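Local coordinates for putative uncharacterized protein (Streptococcus mutans, PDB 3L7N) that probably acts as a class I glutamine amidotransferase, releasing ammonia from glutamine for transfer to an acceptor that is not established, at residues A72-I77 with A94-V99; E84-G89 with G170-A175; D151-L156 with Q165-G170. All blocks are in the same frame, centred on the assembly; numbering follows the deposited sequence.

How the interactions relate
Followed from the N terminus, helix 70-82 runs into strand 86-90 and then helix 92-100. Interaction 1 closes this short loop by setting 72-77 against 94-99. Interaction 2 starts between those two helices, at 84-89, and reaches across 80 intervening residues to 170-175, so interactions 1 and 2 cross. Interaction 3 pairs 151-156 with 165-170 as a hairpin lying wholly within the loop of interaction 2 and sharing Gly-170 with it. With strand 173-176 also bonded to 166-170, strands 86-90, 173-176, 166-170 and 154-158 are successive neighbours in one mixed sheet. Helix 92-100 packs on that sheet: Met-97 meets both Gly-89 and Phe-169, which brings all three contacts together.

Interaction 1. Residues A72-I77 with A94-V99; sequences AEVKLI and AQLMGV
Leu-96 meets three residues of 72-77, each with a different part of its side chain. Its CD2 touches Val-74 CG2 at 3.9 Å. Its CD1 lies 3.7 Å from Glu-73 OE1, and its CB receives Ile-77 CD1. The isoleucine crosses the leucine at about a right angle, whereas Val-74 and Glu-73 approach it on a slant. Val-74 CG2 is shared, because it also reaches Val-99 CG1 at 4.0 Å, one helical turn further along. Ile-77 CD1 comes close to the backbone as well, 3.9 Å from Met-97 N, and makes a looser side-chain contact with Met-97 CG.

With CG anti to the carbonyl carbon (chi1 -65°) and CD1 carried outward at chi2 157°, the two methyls of Leu-96 divide between Glu-73 and Val-74. The short helical segments approach to 8.9 Å between axes and cross at -71°, so contact is concentrated around Val-74 and Leu-96, whose CA atoms are 5.9 Å apart. Further out, Ala-100 touches both Val-74 and Ile-77, while Leu-51 of strand 48-51 lies against Glu-73 and Ile-77.

Helix 92-100 begins within a Gly-89, Cys-91, Gly-93 pattern consistent with the nucleophile elbow of class I glutamine amidotransferases, and the Met-97 side chain touches residues of that pattern, among them Gly-89. No hydrogen bond links the two segments, so their cohesion is apolar. Glu-73 is buried, and its OE1 and His-8 NE2 are hydrogen-bonded; the bond supplies a polar partner to a carboxylate oxygen that on this side meets a leucine methyl.

Interaction 2. Residues E84-G89 with G170-A175; sequences EKIIVG and GPKQYA
Gln-173 bends at chi2 (76°) after CG leaves anti to the carbonyl carbon, curling its amide back toward Lys-85, while Ile-87, with CG1 likewise anti to its carbonyl carbon, lays CD1 3.8 Å from Gln-173 CG. The glutamine NE2 donates to Lys-85 O at 2.9 Å, approaching from above the carbonyl plane, 40° out of it. Its OE1 accepts Lys-172 N, within the type I turn from Gly-170 to Gln-173. Both ends of the amide are thus bonded, which should restrict its rotation, although Lys-172 N comes from well above the plane of the OE1 carbonyl.

The backbones pair in parallel: Ile-87 N donates to Lys-172 O, Tyr-174 N to Ile-87 O, and Gly-89 N reaches Tyr-174 O at 3.2 Å. Gly-89 ends the contact at the probable nucleophile elbow.

Glu-84, with positive phi, is the C-prime residue of the Schellman motif ending helix 70-82. That helix joins the parallel neighbours 48-51 and 86-90 into a beta-alpha-beta unit, strand 48-51 bonding to the other edge of 86-90. Helix 219-233 packs on Ile-86, Val-88 and Tyr-174, whereas Ile-87, on the other face, touches Ala-80 of helix 70-82.

Interaction 3. Residues D151-L156 with Q165-G170; sequences DKAQVL and QIIKFG
Gln-154 and Lys-168 form an antiparallel hydrogen-bonded pair, N to O in both directions at 2.9 Å, followed by the non-hydrogen-bonded pair Val-155 and Ile-167 and by a third bond from Leu-156 N to Ile-166 O, with the short strand segments at 145° to each other.

Ala-153 CB is the meeting point at one end of the pairing, set 3.8 Å from Ile-167 CG2 and close to Phe-169 CD1, at 3.9 Å. The same Ile-167 methyl sits 3.6 Å above the plane of the Phe-169 ring, displaced toward the rim. Its torsion accounts for this: CG2 stands anti to the backbone N (chi1 -62°, measured to CG1), which directs it over the ring and toward Ala-153. Methyl, ring and alanine thus form one small apolar cluster. At the other end, Leu-156 uses two parts of its side chain: CB meets Ile-166 CG2 at 4.0 Å, while CD1 is in contact with the aliphatic start of Lys-168, at CB.

Beyond CB the lysine extends away, so the apolar contact and the charged end are separated. Lys-168 NZ hydrogen-bonds to Tyr-174 OH, which also bonds to Asp-127. Phe-169 and Gly-170 both face Gln-173, a classic beta bulge where this strand turns toward its next neighbour, and the Phe-169 ring meets Tyr-101 with planes about 20° apart.

The hairpin therefore combines three backbone hydrogen bonds with apolar contacts toward its two ends, while the Tyr-174 hydroxyl, bonded to both Lys-168 NZ and Asp-127, links a cation and an anion, which would probably help to keep both charged.

Interaction 1. Residues A72-I77 with A94-V99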
# COMPACT_ATOMS: atom_id res chain seq x y z
N ALA A 72 -10.58 -4.39 -14.01
CA ALA A 72 -11.64 -3.58 -13.45
C ALA A 72 -11.10 -2.68 -12.37
O ALA A 72 -11.50 -1.53 -12.29
CB ALA A 72 -12.71 -4.42 -12.93
N GLU A 73 -10.15 -3.18 -11.56
CA GLU A 73 -9.53 -2.32 -10.55
C GLU A 73 -8.72 -1.19 -11.16
O GLU A 73 -8.86 0.03 -10.72
CB GLU A 73 -8.75 -3.10 -9.54
CG GLU A 73 -9.54 -4.24 -9.04
CD GLU A 73 -9.07 -4.82 -7.68
OE1 GLU A 73 -8.31 -4.14 -6.91
OE2 GLU A 73 -9.49 -5.99 -7.39
N VAL A 74 -7.95 -1.52 -12.22
CA VAL A 74 -7.23 -0.48 -13.01
C VAL A 74 -8.21 0.60 -13.58
O VAL A 74 -8.02 1.82 -13.36
CB VAL A 74 -6.38 -1.06 -14.14
CG1 VAL A 74 -5.82 0.06 -15.00
CG2 VAL A 74 -5.24 -1.95 -13.57
N LYS A 75 -9.28 0.18 -14.21
CA LYS A 75 -10.22 1.16 -14.71
C LYS A 75 -10.81 1.97 -13.61
O LYS A 75 -11.07 3.18 -13.77
CB LYS A 75 -11.31 0.53 -15.54
CG LYS A 75 -10.81 -0.27 -16.70
CD LYS A 75 -11.75 -0.07 -17.96
CE LYS A 75 -11.38 -1.10 -19.10
NZ LYS A 75 -12.64 -1.68 -19.67
N LEU A 76 -11.09 1.34 -12.48
CA LEU A 76 -11.72 2.08 -11.37
C LEU A 76 -10.74 3.19 -10.88
O LEU A 76 -11.14 4.38 -10.70
CB LEU A 76 -12.16 1.14 -10.23
CG LEU A 76 -12.47 1.81 -8.94
CD1 LEU A 76 -13.81 2.42 -8.94
CD2 LEU A 76 -12.36 0.84 -7.83
N ILE A 77 -9.42 2.84 -10.77
CA ILE A 77 -8.39 3.87 -10.45
C ILE A 77 -8.41 5.04 -11.51
O ILE A 77 -8.45 6.22 -11.15
CB ILE A 77 -7.03 3.31 -10.33
CG1 ILE A 77 -6.87 2.53 -9.05
CG2 ILE A 77 -6.01 4.42 -10.31
CD1 ILE A 77 -5.96 1.39 -9.21
N ALA A 94 -0.50 -0.31 -4.85
CA ALA A 94 0.46 0.68 -5.38
C ALA A 94 0.89 0.29 -6.82
O ALA A 94 1.08 1.12 -7.65
CB ALA A 94 1.58 0.77 -4.55
N GLN A 95 0.86 -1.01 -7.10
CA GLN A 95 1.20 -1.53 -8.39
C GLN A 95 0.08 -1.36 -9.38
O GLN A 95 0.33 -1.14 -10.58
CB GLN A 95 1.63 -2.99 -8.27
CG GLN A 95 2.88 -3.11 -7.42
CD GLN A 95 3.14 -4.51 -6.78
OE1 GLN A 95 2.71 -5.56 -7.30
NE2 GLN A 95 3.90 -4.52 -5.68
N LEU A 96 -1.19 -1.47 -8.93
CA LEU A 96 -2.31 -1.20 -9.84
C LEU A 96 -2.37 0.30 -10.16
O LEU A 96 -2.69 0.68 -11.25
CB LEU A 96 -3.65 -1.69 -9.28
CG LEU A 96 -3.79 -3.20 -9.10
CD1 LEU A 96 -4.83 -3.52 -8.09
CD2 LEU A 96 -4.13 -3.88 -10.36
N MET A 97 -2.02 1.14 -9.22
CA MET A 97 -1.90 2.53 -9.57
C MET A 97 -0.84 2.77 -10.69
O MET A 97 -1.11 3.48 -11.66
CB MET A 97 -1.64 3.39 -8.38
CG MET A 97 -2.75 3.36 -7.44
SD MET A 97 -2.45 4.46 -6.14
CE MET A 97 -2.61 5.99 -6.98
N GLY A 98 0.31 2.10 -10.59
CA GLY A 98 1.30 2.22 -11.60
C GLY A 98 0.73 1.90 -12.98
O GLY A 98 0.87 2.73 -13.96
N VAL A 99 0.07 0.73 -13.09
CA VAL A 99 -0.51 0.30 -14.32
C VAL A 99 -1.51 1.29 -14.76
O VAL A 99 -1.54 1.66 -15.88
CB VAL A 99 -1.16 -1.08 -14.20
CG1 VAL A 99 -1.81 -1.48 -15.48
CG2 VAL A 99 -0.14 -2.08 -13.84

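Interaction 2. Residues E84-G89 with G170-A175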
# COMPACT_ATOMS: atom_id res chain seq x y z
N GLU A 84 -10.32 13.60 -10.16
CA GLU A 84 -9.58 14.23 -9.10
C GLU A 84 -9.96 13.72 -7.69
O GLU A 84 -9.76 14.41 -6.70
CB GLU A 84 -9.75 15.72 -9.15
CG GLU A 84 -8.78 16.44 -10.08
CD GLU A 84 -9.27 17.87 -10.41
OE1 GLU A 84 -8.78 18.85 -9.78
OE2 GLU A 84 -10.23 18.00 -11.24
N LYS A 85 -10.44 12.48 -7.61
CA LYS A 85 -10.57 11.78 -6.28
C LYS A 85 -9.21 11.63 -5.60
O LYS A 85 -8.28 11.30 -6.24
CB LYS A 85 -11.18 10.38 -6.49
CG LYS A 85 -12.49 10.40 -7.13
CD LYS A 85 -13.49 11.05 -6.27
CE LYS A 85 -14.85 11.05 -6.94
NZ LYS A 85 -15.68 12.10 -6.35
N ILE A 86 -9.15 11.76 -4.29
CA ILE A 86 -7.95 11.34 -3.51
C ILE A 86 -7.80 9.85 -3.64
O ILE A 86 -8.76 9.16 -3.44
CB ILE A 86 -8.13 11.66 -2.07
CG1 ILE A 86 -8.62 13.11 -1.92
CG2 ILE A 86 -6.88 11.30 -1.26
CD1 ILE A 86 -8.46 13.69 -0.58
N ILE A 87 -6.61 9.34 -4.03
CA ILE A 87 -6.40 7.87 -4.12
C ILE A 87 -5.17 7.53 -3.36
O ILE A 87 -4.28 8.28 -3.36
CB ILE A 87 -6.20 7.44 -5.54
CG1 ILE A 87 -7.32 8.02 -6.40
CG2 ILE A 87 -6.15 5.90 -5.63
CD1 ILE A 87 -7.19 7.67 -7.86
N VAL A 88 -5.17 6.40 -2.63
CA VAL A 88 -3.91 5.84 -2.05
C VAL A 88 -3.88 4.32 -2.33
O VAL A 88 -4.91 3.66 -2.17
CB VAL A 88 -3.86 6.05 -0.55
CG1 VAL A 88 -2.65 5.20 0.12
CG2 VAL A 88 -3.80 7.53 -0.22
N GLY A 89 -2.71 3.77 -2.80
CA GLY A 89 -2.58 2.32 -3.16
C GLY A 89 -1.44 1.76 -2.39
O GLY A 89 -0.42 2.37 -2.32
N GLY A 170 0.08 11.76 -8.74
CA GLY A 170 -0.79 12.87 -9.02
C GLY A 170 -0.87 13.76 -7.82
O GLY A 170 -0.26 13.46 -6.80
N PRO A 171 -1.54 14.91 -7.96
CA PRO A 171 -1.54 15.91 -6.89
C PRO A 171 -2.06 15.34 -5.62
O PRO A 171 -1.62 15.75 -4.50
CB PRO A 171 -2.49 16.97 -7.39
CG PRO A 171 -2.71 16.67 -8.90
CD PRO A 171 -1.90 15.50 -9.26
N LYS A 172 -3.00 14.40 -5.73
CA LYS A 172 -3.63 13.83 -4.54
C LYS A 172 -3.71 12.32 -4.62
O LYS A 172 -4.57 11.72 -4.05
CB LYS A 172 -5.02 14.47 -4.31
CG LYS A 172 -4.89 15.95 -3.94
CD LYS A 172 -5.92 16.38 -2.96
CE LYS A 172 -5.25 17.03 -1.76
NZ LYS A 172 -6.27 17.55 -0.77
N GLN A 173 -2.80 11.73 -5.39
CA GLN A 173 -2.86 10.31 -5.73
C GLN A 173 -1.50 9.72 -5.45
O GLN A 173 -0.55 9.96 -6.21
CB GLN A 173 -3.21 10.10 -7.22
CG GLN A 173 -4.62 10.50 -7.65
CD GLN A 173 -4.81 12.00 -7.77
OE1 GLN A 173 -3.86 12.74 -7.93
NE2 GLN A 173 -6.03 12.46 -7.59
N TYR A 174 -1.39 8.97 -4.31
CA TYR A 174 -0.08 8.51 -3.75
C TYR A 174 -0.08 7.00 -3.69
O TYR A 174 -1.13 6.40 -3.67
CB TYR A 174 0.08 9.04 -2.36
CG TYR A 174 0.57 10.43 -2.34
CD1 TYR A 174 1.92 10.73 -1.97
CD2 TYR A 174 -0.27 11.49 -2.74
CE1 TYR A 174 2.39 12.09 -1.98
CE2 TYR A 174 0.21 12.85 -2.77
CZ TYR A 174 1.52 13.12 -2.38
OH TYR A 174 1.94 14.40 -2.41
N ALA A 175 1.09 6.39 -3.65
CA ALA A 175 1.20 4.94 -3.59
C ALA A 175 2.28 4.58 -2.60
O ALA A 175 3.28 5.23 -2.56
CB ALA A 175 1.53 4.41 -4.90

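Interaction 3. Residues D151-L156 with Q165-G170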
# COMPACT_ATOMS: atom_id res chain seq x y z
N ASP A 151 6.36 8.56 -16.51
CA ASP A 151 7.30 9.70 -16.55
C ASP A 151 6.87 10.83 -15.65
O ASP A 151 7.70 11.59 -15.23
CB ASP A 151 7.44 10.25 -17.96
CG ASP A 151 8.18 9.32 -18.89
OD1 ASP A 151 8.80 8.32 -18.41
OD2 ASP A 151 8.09 9.56 -20.14
N LYS A 152 5.57 10.95 -15.40
CA LYS A 152 5.04 12.07 -14.63
C LYS A 152 4.98 11.73 -13.15
O LYS A 152 4.57 12.56 -12.33
CB LYS A 152 3.64 12.45 -15.13
CG LYS A 152 3.21 11.70 -16.39
CD LYS A 152 1.76 11.24 -16.28
CE LYS A 152 1.68 9.75 -16.01
NZ LYS A 152 0.30 9.23 -16.22
N ALA A 153 5.40 10.52 -12.79
CA ALA A 153 5.38 10.11 -11.39
C ALA A 153 6.71 10.40 -10.76
O ALA A 153 7.75 10.31 -11.43
CB ALA A 153 5.03 8.64 -11.27
N GLN A 154 6.70 10.76 -9.47
CA GLN A 154 7.95 10.98 -8.67
C GLN A 154 8.14 9.92 -7.60
O GLN A 154 7.19 9.51 -6.97
CB GLN A 154 7.91 12.32 -8.01
CG GLN A 154 7.99 13.45 -8.99
CD GLN A 154 7.33 14.67 -8.50
OE1 GLN A 154 6.16 14.89 -8.77
NE2 GLN A 154 8.04 15.46 -7.72
N VAL A 155 9.38 9.47 -7.40
CA VAL A 155 9.70 8.65 -6.23
C VAL A 155 9.99 9.55 -4.97
O VAL A 155 10.91 10.44 -4.99
CB VAL A 155 10.90 7.74 -6.50
CG1 VAL A 155 11.23 6.93 -5.27
CG2 VAL A 155 10.64 6.83 -7.74
N LEU A 156 9.21 9.36 -3.90
CA LEU A 156 9.42 10.12 -2.72
C LEU A 156 10.25 9.35 -1.67
O LEU A 156 10.78 9.95 -0.75
CB LEU A 156 8.11 10.67 -2.17
CG LEU A 156 7.18 11.25 -3.23
CD1 LEU A 156 5.88 11.76 -2.64
CD2 LEU A 156 7.82 12.33 -4.01
N GLN A 165 9.49 3.20 -2.92
CA GLN A 165 8.75 2.86 -1.75
C GLN A 165 7.48 3.68 -1.69
O GLN A 165 6.44 3.17 -1.36
CB GLN A 165 9.59 3.06 -0.47
CG GLN A 165 10.54 1.98 -0.16
CD GLN A 165 9.90 0.61 -0.08
OE1 GLN A 165 8.69 0.47 -0.15
NE2 GLN A 165 10.74 -0.44 0.05
N ILE A 166 7.60 4.96 -2.00
CA ILE A 166 6.49 5.85 -2.01
C ILE A 166 6.57 6.63 -3.31
O ILE A 166 7.68 6.96 -3.77
CB ILE A 166 6.60 6.81 -0.93
CG1 ILE A 166 6.53 6.11 0.43
CG2 ILE A 166 5.55 7.84 -1.05
CD1 ILE A 166 6.61 7.09 1.61
N ILE A 167 5.40 6.85 -3.97
CA ILE A 167 5.38 7.46 -5.32
C ILE A 167 4.24 8.43 -5.39
O ILE A 167 3.17 8.16 -4.86
CB ILE A 167 5.24 6.41 -6.43
CG1 ILE A 167 6.39 5.46 -6.43
CG2 ILE A 167 5.04 7.10 -7.85
CD1 ILE A 167 6.22 4.34 -7.47
N LYS A 168 4.46 9.59 -5.99
CA LYS A 168 3.41 10.48 -6.21
C LYS A 168 3.11 10.47 -7.65
O LYS A 168 3.94 10.95 -8.48
CB LYS A 168 3.77 11.83 -5.79
CG LYS A 168 2.68 12.86 -6.09
CD LYS A 168 3.15 14.27 -5.73
CE LYS A 168 2.09 15.32 -5.90
NZ LYS A 168 2.10 16.26 -4.64
N PHE A 169 1.93 9.90 -7.98
CA PHE A 169 1.39 9.82 -9.34
C PHE A 169 0.64 11.07 -9.72
O PHE A 169 0.47 11.36 -10.91
CB PHE A 169 0.44 8.64 -9.44
CG PHE A 169 1.12 7.32 -9.43
CD1 PHE A 169 1.66 6.80 -10.61
CD2 PHE A 169 1.22 6.58 -8.26
CE1 PHE A 169 2.34 5.54 -10.61
CE2 PHE A 169 1.88 5.32 -8.24
CZ PHE A 169 2.44 4.81 -9.42
N GLY A 170 0.08 11.76 -8.74
CA GLY A 170 -0.79 12.87 -9.02
C GLY A 170 -0.87 13.76 -7.82
O GLY A 170 -0.26 13.46 -6.80